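Local atomic coordinates of amidohydrolase (Brucella melitensis biovar Abortus, PDB entry 4F0L), a protein that probably acts as a metal-dependent deaminase of the amidohydrolase family, binding a metal ion, iron(III) in this crystal, in its TIM-barrel domain. Residues E127-H132 with D148-A153; A141-M146 with P189-R194; L161-V166 with K201-F206. All blocks are in the same frame, centred on the assembly; numbering follows the deposited sequence.

Contact 1 of 3, residues E127-H132 with D148-A153; sequences EFHYLH and DRIAAA
Ile150 sends its two branches to two different residues of strand 122-129, and these touches make up the whole contact. The CG2 methyl of Ile150 lies against the aliphatic part of Glu127, 3.8 Å from Glu127 CG; the two side chains cross at about a right angle. The other branch slides past His129 in the opposite sense, Ile150 CG1 standing 4.0 Å from His129 ND1 and approaching the ring obliquely. All three residues are buried, and no hydrogen bond crosses between the segments. Away from this spot the helix turns partly exposed and polar: Asp148 points from the strand, and the chain of Arg149 leads away to Glu107 and Glu145. The carboxylate of Glu127, its chain bent at chi2 (60°), is buried but not bare: Tyr114 OH and Ser66 OG meet OE1, and Ala68 N meets OE2, close to the iron ligand His67. Strand 122-129 and helix 145-157 open a beta-alpha-beta unit of the barrel, completed by strand 160-167, whose Leu163 also touches Ile150, while helix 103-119 also packs on helix 145-157, Tyr114 against Ile150 and Ala110 against Ala153.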
loop_
_atom_site.group_PDB
_atom_site.type_symbol
_atom_site.label_atom_id
_atom_site.label_comp_id
_atom_site.label_asym_id
_atom_site.label_seq_id
_atom_site.Cartn_x
_atom_site.Cartn_y
_atom_site.Cartn_z
ATOM N N GLU B 127 -8.152 20.133 8.130
ATOM C CA GLU B 127 -7.520 20.865 7.048
ATOM C C GLU B 127 -6.523 21.886 7.598
ATOM O O GLU B 127 -6.895 22.905 8.148
ATOM C CB GLU B 127 -8.555 21.568 6.180
ATOM C CG GLU B 127 -7.978 22.223 4.932
ATOM C CD GLU B 127 -7.286 21.253 3.976
ATOM O OE1 GLU B 127 -7.744 20.089 3.829
ATOM O OE2 GLU B 127 -6.278 21.668 3.359
ATOM N N PHE B 128 -5.260 21.559 7.424
ATOM C CA PHE B 128 -4.127 22.301 7.951
ATOM C C PHE B 128 -3.805 23.264 6.812
ATOM O O PHE B 128 -3.035 22.942 5.876
ATOM C CB PHE B 128 -3.002 21.283 8.227
ATOM C CG PHE B 128 -1.812 21.815 8.982
ATOM C CD1 PHE B 128 -0.819 22.531 8.327
ATOM C CD2 PHE B 128 -1.620 21.494 10.295
ATOM C CE1 PHE B 128 0.330 22.962 9.009
ATOM C CE2 PHE B 128 -0.490 21.909 10.981
ATOM C CZ PHE B 128 0.492 22.645 10.336
ATOM N N HIS B 129 -4.415 24.441 6.911
ATOM C CA HIS B 129 -4.639 25.302 5.776
ATOM C C HIS B 129 -3.707 26.493 5.736
ATOM O O HIS B 129 -3.850 27.427 6.557
ATOM C CB HIS B 129 -6.077 25.816 5.854
ATOM C CG HIS B 129 -6.409 26.806 4.789
ATOM N ND1 HIS B 129 -6.317 26.505 3.490
ATOM C CD2 HIS B 129 -6.824 28.137 4.865
ATOM C CE1 HIS B 129 -6.683 27.575 2.759
ATOM N NE2 HIS B 129 -6.988 28.577 3.600
ATOM N N TYR B 130 -2.764 26.490 4.809
ATOM C CA TYR B 130 -1.807 27.605 4.739
ATOM C C TYR B 130 -1.791 28.399 3.437
ATOM O O TYR B 130 -0.994 29.310 3.292
ATOM C CB TYR B 130 -0.380 27.158 5.106
ATOM C CG TYR B 130 0.255 26.060 4.296
ATOM C CD1 TYR B 130 0.876 26.322 3.079
ATOM C CD2 TYR B 130 0.337 24.769 4.796
ATOM C CE1 TYR B 130 1.502 25.314 2.357
ATOM C CE2 TYR B 130 0.976 23.759 4.086
ATOM C CZ TYR B 130 1.556 24.034 2.880
ATOM O OH TYR B 130 2.184 23.027 2.185
ATOM N N LEU B 131 -2.662 28.055 2.500
ATOM C CA LEU B 131 -2.700 28.726 1.235
ATOM C C LEU B 131 -3.713 29.860 1.360
ATOM O O LEU B 131 -4.913 29.681 1.088
ATOM C CB LEU B 131 -3.085 27.740 0.152
ATOM C CG LEU B 131 -3.157 28.273 -1.263
ATOM C CD1 LEU B 131 -1.866 28.957 -1.683
ATOM C CD2 LEU B 131 -3.545 27.112 -2.193
ATOM N N HIS B 132 -3.230 31.025 1.807
ATOM C CA HIS B 132 -4.120 32.107 2.233
ATOM C C HIS B 132 -4.370 33.182 1.217
ATOM O O HIS B 132 -5.513 33.514 0.944
ATOM C CB HIS B 132 -3.576 32.787 3.485
ATOM C CG HIS B 132 -3.490 31.889 4.687
ATOM N ND1 HIS B 132 -4.558 31.213 5.165
ATOM C CD2 HIS B 132 -2.422 31.611 5.553
ATOM C CE1 HIS B 132 -4.186 30.531 6.273
ATOM N NE2 HIS B 132 -2.878 30.758 6.496
ATOM N N ASP B 148 -12.736 30.015 3.170
ATOM C CA ASP B 148 -14.140 29.933 2.777
ATOM C C ASP B 148 -14.351 28.878 1.666
ATOM O O ASP B 148 -15.387 28.199 1.614
ATOM C CB ASP B 148 -14.673 31.278 2.283
ATOM C CG ASP B 148 -14.560 32.405 3.320
ATOM O OD1 ASP B 148 -14.189 32.204 4.501
ATOM O OD2 ASP B 148 -14.843 33.543 2.911
ATOM N N ARG B 149 -13.385 28.787 0.753
ATOM C CA ARG B 149 -13.442 27.762 -0.309
ATOM C C ARG B 149 -13.368 26.335 0.246
ATOM O O ARG B 149 -14.088 25.426 -0.230
ATOM C CB ARG B 149 -12.336 27.981 -1.324
ATOM C CG ARG B 149 -12.449 29.311 -2.063
ATOM C CD ARG B 149 -13.714 29.370 -2.909
ATOM N NE ARG B 149 -13.764 30.593 -3.695
ATOM C CZ ARG B 149 -14.451 30.751 -4.829
ATOM N NH1 ARG B 149 -15.155 29.760 -5.381
ATOM N NH2 ARG B 149 -14.423 31.922 -5.440
ATOM N N ILE B 150 -12.511 26.147 1.254
ATOM C CA ILE B 150 -12.395 24.865 1.956
ATOM C C ILE B 150 -13.729 24.511 2.565
ATOM O O ILE B 150 -14.259 23.409 2.340
ATOM C CB ILE B 150 -11.315 24.916 3.056
ATOM C CG1 ILE B 150 -9.927 25.069 2.450
ATOM C CG2 ILE B 150 -11.385 23.705 3.971
ATOM C CD1 ILE B 150 -9.585 24.075 1.357
ATOM N N ALA B 151 -14.301 25.462 3.301
ATOM C CA ALA B 151 -15.569 25.230 3.936
ATOM C C ALA B 151 -16.704 24.964 2.927
ATOM O O ALA B 151 -17.538 24.091 3.176
ATOM C CB ALA B 151 -15.917 26.359 4.875
ATOM N N ALA B 152 -16.721 25.678 1.806
ATOM C CA ALA B 152 -17.687 25.421 0.754
ATOM C C ALA B 152 -17.512 24.024 0.188
ATOM O O ALA B 152 -18.523 23.323 -0.048
ATOM C CB ALA B 152 -17.609 26.460 -0.370
ATOM N N ALA B 153 -16.250 23.615 -0.039
ATOM C CA ALA B 153 -15.959 22.277 -0.548
ATOM C C ALA B 153 -16.431 21.195 0.452
ATOM O O ALA B 153 -17.161 20.264 0.089
ATOM C CB ALA B 153 -14.460 22.134 -0.845
#

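Contact 2 of 3, residues A141-M146 with P189-R194; sequences ANLSEM and PERFAR
Leu143 reaches out from the turn before helix 145-157 and sets its two methyl groups against the first turns of helix 189-203, between Arg191 and Arg194. With CG anti to the backbone N (chi1 179°), the leucine extends straight toward the helix. Leu143 CD2 does most of the touching: it lies 3.7 Å from Arg191 O and, beside that carbonyl, 3.7 Å from Arg194 CB. Leu143 CD1 meets the aliphatic start of the other arginine, 4.1 Å from Arg191 CG, the two side chains crossing obliquely. Arg194 folds back at chi3 (-74°), which brings NH2 of Arg194 to 3.8 Å from Leu143 CD2, at a slanting approach.

That guanidinium is fixed by Glu190, one helical turn earlier. Arg194 grips the carboxylate side-on: NE makes a 2.8 Å salt bridge to Glu190 OE2, which it meets from above the carboxylate plane, whereas NH1 takes the syn lone pair of Glu190 OE1. Both oxygens lie near the guanidinium plane. Arg191 points its polar end elsewhere, to Asn187 and Ile186 O.

On the turn side, Asn142 to Glu145 form a type I beta turn, closed by the Glu145 N to Asn142 O bond and reinforced by Asn142 ND2 to Glu145 OE1. Leu195, farther along the helix, adds a further apolar neighbour to Leu143. No hydrogen bond or salt bridge joins the two segments: the link at this surface rests on one leucine packed on the helix backbone and on the side chains of two arginines whose charges are engaged with other groups.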
loop_
_atom_site.group_PDB
_atom_site.type_symbol
_atom_site.label_atom_id
_atom_site.label_comp_id
_atom_site.label_asym_id
_atom_site.label_seq_id
_atom_site.Cartn_x
_atom_site.Cartn_y
_atom_site.Cartn_z
ATOM N N ALA B 141 -9.690 40.538 -1.062
ATOM C CA ALA B 141 -10.590 41.555 -0.521
ATOM C C ALA B 141 -11.373 40.941 0.650
ATOM O O ALA B 141 -11.577 41.572 1.681
ATOM C CB ALA B 141 -11.518 42.116 -1.604
ATOM N N ASN B 142 -11.762 39.680 0.507
ATOM C CA ASN B 142 -12.290 38.898 1.619
ATOM C C ASN B 142 -11.110 38.129 2.229
ATOM O O ASN B 142 -10.578 37.191 1.611
ATOM C CB ASN B 142 -13.375 37.980 1.054
ATOM C CG ASN B 142 -13.828 36.952 2.016
ATOM O OD1 ASN B 142 -13.889 37.193 3.228
ATOM N ND2 ASN B 142 -14.137 35.755 1.490
ATOM N N LEU B 143 -10.667 38.527 3.420
ATOM C CA LEU B 143 -9.392 38.015 3.972
ATOM C C LEU B 143 -9.319 36.475 4.006
ATOM O O LEU B 143 -8.266 35.870 3.682
ATOM C CB LEU B 143 -9.121 38.612 5.359
ATOM C CG LEU B 143 -7.844 38.159 6.085
ATOM C CD1 LEU B 143 -6.589 38.449 5.286
ATOM C CD2 LEU B 143 -7.769 38.824 7.449
ATOM N N SER B 144 -10.420 35.848 4.395
ATOM C CA SER B 144 -10.477 34.399 4.568
ATOM C C SER B 144 -10.915 33.654 3.309
ATOM O O SER B 144 -11.234 32.454 3.386
ATOM C CB SER B 144 -11.385 34.033 5.762
ATOM O OG SER B 144 -12.754 34.370 5.525
ATOM N N GLU B 145 -10.931 34.339 2.170
ATOM C CA GLU B 145 -11.361 33.731 0.893
ATOM C C GLU B 145 -11.002 32.234 0.741
ATOM O O GLU B 145 -11.877 31.419 0.458
ATOM C CB GLU B 145 -10.772 34.496 -0.287
ATOM C CG GLU B 145 -11.205 33.981 -1.651
ATOM C CD GLU B 145 -12.696 34.090 -1.904
ATOM O OE1 GLU B 145 -13.317 35.088 -1.454
ATOM O OE2 GLU B 145 -13.260 33.174 -2.534
ATOM N N MET B 146 -9.734 31.879 0.917
ATOM C CA MET B 146 -9.300 30.510 0.638
ATOM C C MET B 146 -9.856 29.526 1.656
ATOM O O MET B 146 -10.229 28.409 1.286
ATOM C CB MET B 146 -7.770 30.399 0.556
ATOM C CG MET B 146 -7.205 30.928 -0.757
ATOM S SD MET B 146 -7.673 29.877 -2.133
ATOM C CE MET B 146 -6.377 30.197 -3.325
ATOM N N PRO B 189 0.641 38.250 13.607
ATOM C CA PRO B 189 -0.387 37.716 14.516
ATOM C C PRO B 189 -1.693 38.505 14.417
ATOM O O PRO B 189 -2.775 37.928 14.535
ATOM C CB PRO B 189 0.256 37.864 15.893
ATOM C CG PRO B 189 1.720 37.764 15.614
ATOM C CD PRO B 189 1.897 38.526 14.328
ATOM N N GLU B 190 -1.575 39.798 14.147
ATOM C CA GLU B 190 -2.741 40.628 14.005
ATOM C C GLU B 190 -3.583 40.221 12.783
ATOM O O GLU B 190 -4.798 40.043 12.898
ATOM C CB GLU B 190 -2.334 42.099 13.894
ATOM C CG GLU B 190 -3.517 43.057 13.914
ATOM C CD GLU B 190 -4.101 43.333 12.530
ATOM O OE1 GLU B 190 -3.452 43.007 11.487
ATOM O OE2 GLU B 190 -5.243 43.874 12.490
ATOM N N ARG B 191 -2.944 40.106 11.614
ATOM C CA ARG B 191 -3.697 39.733 10.422
ATOM C C ARG B 191 -4.199 38.295 10.527
ATOM O O ARG B 191 -5.276 37.975 10.014
ATOM C CB ARG B 191 -2.887 39.914 9.146
ATOM C CG ARG B 191 -3.730 39.757 7.886
ATOM C CD ARG B 191 -3.010 40.321 6.665
ATOM N NE ARG B 191 -1.929 39.437 6.244
ATOM C CZ ARG B 191 -0.897 39.792 5.478
ATOM N NH1 ARG B 191 -0.773 41.043 5.055
ATOM N NH2 ARG B 191 0.037 38.893 5.159
ATOM N N PHE B 192 -3.444 37.451 11.238
ATOM C CA PHE B 192 -3.891 36.095 11.512
ATOM C C PHE B 192 -5.171 36.063 12.363
ATOM O O PHE B 192 -6.080 35.285 12.045
ATOM C CB PHE B 192 -2.784 35.249 12.173
ATOM C CG PHE B 192 -3.170 33.814 12.377
ATOM C CD1 PHE B 192 -3.155 32.914 11.312
ATOM C CD2 PHE B 192 -3.575 33.355 13.617
ATOM C CE1 PHE B 192 -3.535 31.582 11.487
ATOM C CE2 PHE B 192 -3.953 32.017 13.795
ATOM C CZ PHE B 192 -3.939 31.139 12.729
ATOM N N ALA B 193 -5.225 36.853 13.451
ATOM C CA ALA B 193 -6.457 36.918 14.280
ATOM C C ALA B 193 -7.659 37.346 13.412
ATOM O O ALA B 193 -8.743 36.775 13.504
ATOM C CB ALA B 193 -6.301 37.864 15.489
ATOM N N ARG B 194 -7.472 38.345 12.566
ATOM C CA ARG B 194 -8.543 38.779 11.680
ATOM C C ARG B 194 -8.968 37.650 10.708
ATOM O O ARG B 194 -10.129 37.485 10.415
ATOM C CB ARG B 194 -8.129 40.038 10.926
ATOM C CG ARG B 194 -8.183 41.315 11.771
ATOM C CD ARG B 194 -8.097 42.581 10.913
ATOM N NE ARG B 194 -6.736 42.781 10.427
ATOM C CZ ARG B 194 -6.351 42.748 9.143
ATOM N NH1 ARG B 194 -5.059 42.932 8.862
ATOM N NH2 ARG B 194 -7.214 42.539 8.135
#

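Contact 3 of 3, residues L161-V166 with K201-F206; sequences LTLLPV and KTLEGF
Strand 160-167 packs against the C-terminal end of helix 189-203, with Leu161 CA 8.5 Å from Phe206 CA and Leu163 CA 9.1 Å from Leu203 CA, a spacing bridged by side chains alone. In the barrel of this amidohydrolase, the helix belongs to the connection that leads from strand 160-167 to its parallel neighbour, strand 210-215, a beta-alpha-beta crossover. The chain leaves the helix through a type II beta turn from Leu203 to Phe206, closed by the bond from Phe206 N to Leu203 O. Gly205 takes the positive phi of that turn (79°), a conformation that suits glycine.

This turn presents Leu203 and Phe206 to the same strand. Leu203 spreads its methyls over two strand residues two positions apart: Leu203 CD1 lies 4.0 Å from Leu163 CD2, the side chains crossing at a slant, while Leu203 CD2 touches Leu161 CD2 at 4.1 Å, crossing that side chain at about a right angle. Leu161 also meets the ring of Phe206, again with the side chains roughly perpendicular, and is shared between the two. The intervening Thr162 faces the other way, its hydroxyl hydrogen-bonded to Arg124 NH1 and Met380 O.

Helix 145-157 also packs here, Ala154 and Thr155 lying against Phe206; strand 122-129 adds Val125 beside Leu161. All the contacts between the segments are apolar. The phenylalanine, CG anti to its backbone N (chi1 -166°), swings its ring back to the strand, obliquely and far end first, until Phe206 CZ stands 3.7 Å from Leu161 CB.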
loop_
_atom_site.group_PDB
_atom_site.type_symbol
_atom_site.label_atom_id
_atom_site.label_comp_id
_atom_site.label_asym_id
_atom_site.label_seq_id
_atom_site.Cartn_x
_atom_site.Cartn_y
_atom_site.Cartn_z
ATOM N N LEU B 161 -15.669 19.004 9.156
ATOM C CA LEU B 161 -14.492 19.887 9.033
ATOM C C LEU B 161 -14.010 20.397 10.393
ATOM O O LEU B 161 -14.747 21.051 11.125
ATOM C CB LEU B 161 -14.834 21.093 8.141
ATOM C CG LEU B 161 -13.727 22.146 7.916
ATOM C CD1 LEU B 161 -12.469 21.538 7.296
ATOM C CD2 LEU B 161 -14.277 23.276 7.030
ATOM N N THR B 162 -12.777 20.072 10.715
ATOM C CA THR B 162 -12.019 20.815 11.673
ATOM C C THR B 162 -11.013 21.644 10.905
ATOM O O THR B 162 -10.024 21.132 10.373
ATOM C CB THR B 162 -11.337 19.892 12.690
ATOM O OG1 THR B 162 -12.344 19.197 13.429
ATOM C CG2 THR B 162 -10.450 20.677 13.616
ATOM N N LEU B 163 -11.258 22.934 10.847
ATOM C CA LEU B 163 -10.456 23.839 10.046
ATOM C C LEU B 163 -9.366 24.426 10.915
ATOM O O LEU B 163 -9.639 24.924 12.008
ATOM C CB LEU B 163 -11.326 24.944 9.460
ATOM C CG LEU B 163 -10.674 26.047 8.633
ATOM C CD1 LEU B 163 -10.153 25.483 7.307
ATOM C CD2 LEU B 163 -11.718 27.137 8.407
ATOM N N LEU B 164 -8.125 24.336 10.429
ATOM C CA LEU B 164 -6.949 24.710 11.209
ATOM C C LEU B 164 -6.083 25.700 10.385
ATOM O O LEU B 164 -5.092 25.310 9.751
ATOM C CB LEU B 164 -6.157 23.444 11.550
ATOM C CG LEU B 164 -6.918 22.376 12.358
ATOM C CD1 LEU B 164 -6.165 21.049 12.292
ATOM C CD2 LEU B 164 -7.192 22.780 13.806
ATOM N N PRO B 165 -6.505 26.957 10.320
ATOM C CA PRO B 165 -5.721 27.934 9.560
ATOM C C PRO B 165 -4.322 28.029 10.139
ATOM O O PRO B 165 -4.161 28.097 11.363
ATOM C CB PRO B 165 -6.493 29.244 9.783
ATOM C CG PRO B 165 -7.899 28.803 10.058
ATOM C CD PRO B 165 -7.691 27.590 10.919
ATOM N N VAL B 166 -3.335 28.055 9.260
ATOM C CA VAL B 166 -1.932 27.995 9.628
ATOM C C VAL B 166 -1.286 29.399 9.812
ATOM O O VAL B 166 -1.468 30.349 8.984
ATOM C CB VAL B 166 -1.151 27.224 8.553
ATOM C CG1 VAL B 166 0.366 27.233 8.831
ATOM C CG2 VAL B 166 -1.657 25.780 8.470
ATOM N N LYS B 201 -16.910 33.391 11.237
ATOM C CA LYS B 201 -18.153 33.819 10.620
ATOM C C LYS B 201 -18.582 32.858 9.537
ATOM O O LYS B 201 -19.723 32.460 9.483
ATOM C CB LYS B 201 -18.028 35.224 10.031
ATOM C CG LYS B 201 -17.941 36.292 11.086
ATOM C CD LYS B 201 -17.542 37.644 10.486
ATOM C CE LYS B 201 -17.454 38.703 11.568
ATOM N NZ LYS B 201 -16.488 39.785 11.249
ATOM N N THR B 202 -17.660 32.471 8.676
ATOM C CA THR B 202 -17.964 31.504 7.630
ATOM C C THR B 202 -18.489 30.173 8.160
ATOM O O THR B 202 -19.383 29.581 7.556
ATOM C CB THR B 202 -16.715 31.260 6.782
ATOM O OG1 THR B 202 -16.442 32.458 6.047
ATOM C CG2 THR B 202 -16.904 30.118 5.839
ATOM N N LEU B 203 -17.923 29.691 9.265
ATOM C CA LEU B 203 -18.323 28.403 9.827
ATOM C C LEU B 203 -19.628 28.438 10.644
ATOM O O LEU B 203 -20.108 27.413 11.089
ATOM C CB LEU B 203 -17.191 27.835 10.662
ATOM C CG LEU B 203 -15.974 27.385 9.840
ATOM C CD1 LEU B 203 -14.880 26.876 10.775
ATOM C CD2 LEU B 203 -16.316 26.314 8.829
ATOM N N GLU B 204 -20.215 29.616 10.822
ATOM C CA GLU B 204 -21.525 29.702 11.459
ATOM C C GLU B 204 -22.510 28.922 10.627
ATOM O O GLU B 204 -22.580 29.097 9.429
ATOM C CB GLU B 204 -21.991 31.160 11.585
ATOM C CG GLU B 204 -21.365 31.844 12.783
ATOM C CD GLU B 204 -21.680 33.324 12.866
ATOM O OE1 GLU B 204 -22.468 33.834 12.043
ATOM O OE2 GLU B 204 -21.136 33.970 13.778
ATOM N N GLY B 205 -23.270 28.055 11.255
ATOM C CA GLY B 205 -24.167 27.199 10.496
ATOM C C GLY B 205 -23.512 25.997 9.826
ATOM O O GLY B 205 -24.206 25.186 9.228
ATOM N N PHE B 206 -22.196 25.861 9.901
ATOM C CA PHE B 206 -21.546 24.624 9.443
ATOM C C PHE B 206 -21.667 23.640 10.611
ATOM O O PHE B 206 -20.840 23.659 11.528
ATOM C CB PHE B 206 -20.072 24.855 9.078
ATOM C CG PHE B 206 -19.443 23.708 8.289
ATOM C CD1 PHE B 206 -19.531 22.397 8.731
ATOM C CD2 PHE B 206 -18.796 23.944 7.090
ATOM C CE1 PHE B 206 -18.964 21.352 8.015
ATOM C CE2 PHE B 206 -18.189 22.905 6.375
ATOM C CZ PHE B 206 -18.289 21.609 6.826
#

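All three contacts lie on one side of the chain's centre, 1 and 3 between barrel strands and helices, contact 2 at the surface. Centres of contacts 1 and 3 are about 9 Å apart, of 1 and 2 about 12 Å, of 2 and 3 about 13 Å. Helix 145-157 serves contacts 1 and 2, helix 189-203 serves 2 and 3, and the parallel strands 122-129 and 160-167 join 1 to 3. Along the chain contact 1 closes before contact 3 opens, whereas contact 2 alternates with both. Asp148 links them, through Asn142 to contact 2 and through Thr202 to contact 3. Two strands and their covering helices are tied together, with contact 1 nearest the iron site.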